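Long-range contact in stress-induced-phosphoprotein 1 (Caenorhabditis elegans, PDB 4GCN), which binds the chaperones Hsp70 and Hsp90 as a TPR co-chaperone, inhibits the ATPase of Hsp90, and promotes thermotolerance and longevity: residues 82-93 and 102-113. Sequence-based numbering, arbitrary orientation. Where two conformers were deposited one is given.
Sequences IAKAMSRAGNAF and AVQWFHRSLSEF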
loop_
_atom_site.group_PDB
_atom_site.type_symbol
_atom_site.label_atom_id
_atom_site.label_comp_id
_atom_site.label_asym_id
_atom_site.label_seq_id
_atom_site.Cartn_x
_atom_site.Cartn_y
_atom_site.Cartn_z
ATOM N N ILE A 82 7.700 -1.476 -2.878
ATOM C CA ILE A 82 7.097 -0.724 -3.976
ATOM C C ILE A 82 6.270 -1.663 -4.907
ATOM O O ILE A 82 5.138 -1.324 -5.274
ATOM C CB ILE A 82 8.175 0.056 -4.794
ATOM C CG1 ILE A 82 8.903 1.060 -3.892
ATOM C CG2 ILE A 82 7.522 0.671 -6.020
ATOM C CD1 ILE A 82 10.137 1.752 -4.591
ATOM N N ALA A 83 6.773 -2.864 -5.227
ATOM C CA ALA A 83 5.999 -3.861 -5.981
ATOM C C ALA A 83 4.686 -4.213 -5.288
ATOM O O ALA A 83 3.647 -4.346 -5.964
ATOM C CB ALA A 83 6.818 -5.132 -6.192
ATOM N N LYS A 84 4.737 -4.423 -3.969
ATOM C CA LYS A 84 3.519 -4.707 -3.178
ATOM C C LYS A 84 2.496 -3.592 -3.313
ATOM O O LYS A 84 1.328 -3.912 -3.478
ATOM C CB LYS A 84 3.826 -4.903 -1.733
ATOM C CG LYS A 84 2.591 -5.242 -0.885
ATOM C CD LYS A 84 2.989 -5.758 0.510
ATOM C CE LYS A 84 3.627 -4.653 1.386
ATOM N NZ LYS A 84 4.172 -5.199 2.674
ATOM N N ALA A 85 2.917 -2.321 -3.301
ATOM C CA ALA A 85 2.000 -1.214 -3.445
ATOM C C ALA A 85 1.323 -1.313 -4.791
ATOM O O ALA A 85 0.117 -1.063 -4.902
ATOM C CB ALA A 85 2.687 0.164 -3.312
ATOM N N MET A 86 2.117 -1.631 -5.806
ATOM C CA MET A 86 1.631 -1.735 -7.181
ATOM C C MET A 86 0.575 -2.839 -7.357
ATOM O O MET A 86 -0.485 -2.599 -7.930
ATOM C CB MET A 86 2.806 -1.909 -8.139
ATOM C CG MET A 86 3.615 -0.628 -8.265
ATOM S SD MET A 86 5.131 -1.022 -9.145
ATOM C CE MET A 86 5.819 0.650 -9.371
ATOM N N SER A 87 0.794 -4.025 -6.803
ATOM C CA SER A 87 -0.170 -5.095 -6.899
ATOM C C SER A 87 -1.428 -4.761 -6.114
ATOM O O SER A 87 -2.534 -5.135 -6.520
ATOM C CB SER A 87 0.408 -6.400 -6.354
ATOM O OG SER A 87 1.790 -6.482 -6.640
ATOM N N ARG A 88 -1.243 -4.096 -4.964
ATOM C CA ARG A 88 -2.410 -3.711 -4.150
ATOM C C ARG A 88 -3.290 -2.766 -4.940
ATOM O O ARG A 88 -4.526 -2.895 -4.962
ATOM C CB ARG A 88 -2.015 -3.076 -2.804
ATOM C CG ARG A 88 -3.276 -2.686 -1.999
ATOM C CD ARG A 88 -3.091 -2.429 -0.515
ATOM N NE ARG A 88 -2.720 -3.645 0.222
ATOM C CZ ARG A 88 -1.593 -3.759 0.915
ATOM N NH1 ARG A 88 -0.684 -2.770 0.922
ATOM N NH2 ARG A 88 -1.364 -4.882 1.589
ATOM N N ALA A 89 -2.668 -1.773 -5.582
ATOM C CA ALA A 89 -3.377 -0.913 -6.463
ATOM C C ALA A 89 -4.119 -1.661 -7.579
ATOM O O ALA A 89 -5.237 -1.251 -7.920
ATOM C CB ALA A 89 -2.424 0.129 -7.124
ATOM N N GLY A 90 -3.494 -2.684 -8.167
ATOM C CA GLY A 90 -4.119 -3.451 -9.190
ATOM C C GLY A 90 -5.375 -4.144 -8.699
ATOM O O GLY A 90 -6.420 -4.124 -9.340
ATOM N N ASN A 91 -5.256 -4.779 -7.531
ATOM C CA ASN A 91 -6.396 -5.356 -6.902
ATOM C C ASN A 91 -7.559 -4.379 -6.578
ATOM O O ASN A 91 -8.743 -4.704 -6.775
ATOM C CB ASN A 91 -5.921 -6.101 -5.668
ATOM C CG ASN A 91 -5.254 -7.414 -6.019
ATOM O OD1 ASN A 91 -4.043 -7.550 -5.873
ATOM N ND2 ASN A 91 -6.027 -8.388 -6.422
ATOM N N ALA A 92 -7.222 -3.192 -6.079
ATOM C CA ALA A 92 -8.199 -2.152 -5.820
ATOM C C ALA A 92 -8.927 -1.723 -7.100
ATOM O O ALA A 92 -10.109 -1.447 -7.050
ATOM C CB ALA A 92 -7.589 -0.921 -5.092
ATOM N N PHE A 93 -8.209 -1.650 -8.225
ATOM C CA PHE A 93 -8.796 -1.417 -9.524
ATOM C C PHE A 93 -9.688 -2.539 -10.021
ATOM O O PHE A 93 -10.813 -2.290 -10.473
ATOM C CB PHE A 93 -7.785 -1.022 -10.552
ATOM C CG PHE A 93 -7.531 0.459 -10.614
ATOM C CD1 PHE A 93 -8.576 1.354 -10.928
ATOM C CD2 PHE A 93 -6.280 0.964 -10.367
ATOM C CE1 PHE A 93 -8.329 2.689 -11.093
ATOM C CE2 PHE A 93 -6.032 2.353 -10.474
ATOM C CZ PHE A 93 -7.053 3.195 -10.821
ATOM N N ALA A 102 -6.309 -1.947 -13.678
ATOM C CA ALA A 102 -5.822 -3.065 -12.899
ATOM C C ALA A 102 -4.622 -3.648 -13.597
ATOM O O ALA A 102 -3.575 -3.863 -12.970
ATOM C CB ALA A 102 -6.889 -4.142 -12.685
ATOM N N VAL A 103 -4.774 -4.006 -14.875
ATOM C CA VAL A 103 -3.683 -4.623 -15.637
ATOM C C VAL A 103 -2.482 -3.639 -15.815
ATOM O O VAL A 103 -1.314 -4.065 -15.728
ATOM C CB VAL A 103 -4.255 -5.128 -16.984
ATOM C CG1 VAL A 103 -3.183 -5.461 -17.993
ATOM C CG2 VAL A 103 -5.176 -6.345 -16.683
ATOM N N GLN A 104 -2.737 -2.370 -15.985
ATOM C CA GLN A 104 -1.603 -1.390 -16.031
ATOM C C GLN A 104 -0.760 -1.524 -14.745
ATOM O O GLN A 104 0.477 -1.563 -14.836
ATOM C CB GLN A 104 -2.046 0.070 -16.158
ATOM C CG GLN A 104 -2.313 0.546 -17.589
ATOM C CD GLN A 104 -2.986 1.916 -17.622
ATOM O OE1 GLN A 104 -2.632 2.804 -16.838
ATOM N NE2 GLN A 104 -3.939 2.102 -18.556
ATOM N N TRP A 105 -1.433 -1.633 -13.592
ATOM C CA TRP A 105 -0.752 -1.631 -12.318
ATOM C C TRP A 105 -0.040 -2.985 -12.081
ATOM O O TRP A 105 1.063 -3.031 -11.581
ATOM C CB TRP A 105 -1.718 -1.317 -11.164
ATOM C CG TRP A 105 -1.863 0.144 -10.932
ATOM C CD1 TRP A 105 -2.828 1.004 -11.412
ATOM C CD2 TRP A 105 -0.978 0.959 -10.146
ATOM N NE1 TRP A 105 -2.572 2.313 -11.029
ATOM C CE2 TRP A 105 -1.466 2.340 -10.251
ATOM C CE3 TRP A 105 0.182 0.710 -9.453
ATOM C CZ2 TRP A 105 -0.857 3.386 -9.563
ATOM C CZ3 TRP A 105 0.755 1.745 -8.706
ATOM C CH2 TRP A 105 0.274 3.054 -8.782
ATOM N N PHE A 106 -0.694 -4.074 -12.438
ATOM C CA PHE A 106 -0.131 -5.404 -12.282
ATOM C C PHE A 106 1.158 -5.556 -13.113
ATOM O O PHE A 106 2.107 -6.159 -12.687
ATOM C CB PHE A 106 -1.165 -6.416 -12.713
ATOM C CG PHE A 106 -2.296 -6.630 -11.706
ATOM C CD1 PHE A 106 -2.089 -6.592 -10.349
ATOM C CD2 PHE A 106 -3.566 -6.946 -12.146
ATOM C CE1 PHE A 106 -3.141 -6.878 -9.420
ATOM C CE2 PHE A 106 -4.627 -7.194 -11.220
ATOM C CZ PHE A 106 -4.392 -7.165 -9.867
ATOM N N HIS A 107 1.147 -5.081 -14.341
ATOM C CA HIS A 107 2.340 -5.061 -15.147
ATOM C C HIS A 107 3.475 -4.232 -14.573
ATOM O O HIS A 107 4.619 -4.724 -14.583
ATOM C CB HIS A 107 2.035 -4.628 -16.556
ATOM C CG HIS A 107 1.565 -5.757 -17.418
ATOM N ND1 HIS A 107 2.332 -6.860 -17.655
ATOM C CD2 HIS A 107 0.388 -5.933 -18.117
ATOM C CE1 HIS A 107 1.669 -7.688 -18.531
ATOM N NE2 HIS A 107 0.478 -7.140 -18.783
ATOM N N ARG A 108 3.188 -3.011 -14.063
ATOM C CA ARG A 108 4.137 -2.276 -13.196
ATOM C C ARG A 108 4.696 -3.079 -12.046
ATOM O O ARG A 108 5.936 -3.198 -11.890
ATOM C CB ARG A 108 3.544 -0.971 -12.760
ATOM C CG ARG A 108 3.505 0.011 -13.939
ATOM C CD ARG A 108 2.745 1.270 -13.667
ATOM N NE ARG A 108 3.571 2.148 -12.812
ATOM C CZ ARG A 108 3.080 3.028 -11.936
ATOM N NH1 ARG A 108 1.780 3.212 -11.842
ATOM N NH2 ARG A 108 3.889 3.782 -11.175
ATOM N N SER A 109 3.805 -3.770 -11.337
ATOM C CA SER A 109 4.216 -4.470 -10.224
ATOM C C SER A 109 5.154 -5.607 -10.595
ATOM O O SER A 109 6.152 -5.821 -9.930
ATOM C CB SER A 109 3.009 -5.039 -9.493
ATOM O OG SER A 109 3.456 -5.813 -8.402
ATOM N N LEU A 110 4.834 -6.350 -11.651
ATOM C CA LEU A 110 5.640 -7.474 -12.041
ATOM C C LEU A 110 7.008 -7.023 -12.514
ATOM O O LEU A 110 8.017 -7.713 -12.348
ATOM C CB LEU A 110 4.975 -8.231 -13.205
ATOM C CG LEU A 110 3.766 -9.036 -12.790
ATOM C CD1 LEU A 110 3.110 -9.668 -14.008
ATOM C CD2 LEU A 110 4.271 -10.131 -11.807
ATOM N N SER A 111 7.045 -5.881 -13.145
ATOM C CA SER A 111 8.327 -5.355 -13.632
ATOM C C SER A 111 9.167 -4.891 -12.432
ATOM O O SER A 111 10.389 -4.909 -12.461
ATOM C CB SER A 111 8.085 -4.152 -14.623
ATOM O OG SER A 111 7.537 -4.529 -15.886
ATOM N N GLU A 112 8.527 -4.417 -11.392
ATOM C CA GLU A 112 9.241 -4.037 -10.173
ATOM C C GLU A 112 9.840 -5.294 -9.433
ATOM O O GLU A 112 11.004 -5.313 -9.000
ATOM C CB GLU A 112 8.293 -3.274 -9.261
ATOM C CG GLU A 112 8.945 -2.341 -8.232
ATOM C CD GLU A 112 9.556 -1.074 -8.802
ATOM O OE1 GLU A 112 10.357 -0.414 -8.067
ATOM O OE2 GLU A 112 9.222 -0.715 -9.919
ATOM N N PHE A 113 9.024 -6.318 -9.310
ATOM C CA PHE A 113 9.418 -7.552 -8.619
ATOM C C PHE A 113 8.578 -8.711 -9.186
ATOM O O PHE A 113 7.351 -8.671 -9.090
ATOM C CB PHE A 113 9.160 -7.465 -7.113
ATOM C CG PHE A 113 9.485 -8.747 -6.366
ATOM C CD1 PHE A 113 10.764 -9.224 -6.312
ATOM C CD2 PHE A 113 8.485 -9.485 -5.789
ATOM C CE1 PHE A 113 11.080 -10.413 -5.674
ATOM C CE2 PHE A 113 8.766 -10.677 -5.128
ATOM C CZ PHE A 113 10.068 -11.140 -5.061
#
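W105 and M86 interlock as reciprocal knobs between helical segments 82-93 and 102-112, packed antiparallel with their axes 7.6 Å apart at closest approach and N-to-C directions at 163°. The indole fills the hole formed by M86, A89, G90 and F93. A89 CB sits over one indole face, 3.7 Å from the centroid of the six-membered ring and not far off its normal, a CH-pi contact; the guanidinium NH1 of R108, from W105's own helix, lies over the opposite face. The F93 ring runs nearly parallel to the pyrrole ring (planes at 26°) but is slid so far that they barely overlap, and its CE2 comes 3.5 Å from W105 NE1. With W105 cut back to an alanine, A89 CB is likely to lose the ring face it rests on, and a gap to open between M86 and F93.

M86 keeps CG beside its backbone N (chi1 -71°) and is extended beyond, which carries SD past S109 to R108 and CE to within 3.7 Å of E112 OE2. M86 CB and S109 CB are tight at 3.4 Å. In one of two S87 conformers, S87 OG lies 2.5 Å from S109 OG, so short that the hydrogen bond is doubtful in detail. At G90 the absent side chain lets the F106 ring lie over the backbone, with G90 CA 3.9 Å from the ring centroid; a CB there would clash with F106 CE1.

Together these helices form the antiparallel hairpin of the predicted third TPR repeat, in the protein's N-terminal TPR domain. Helix 58-74, earlier in the chain, meets A85, M86 and A89, while helix 116-126 packs on F106 and H107.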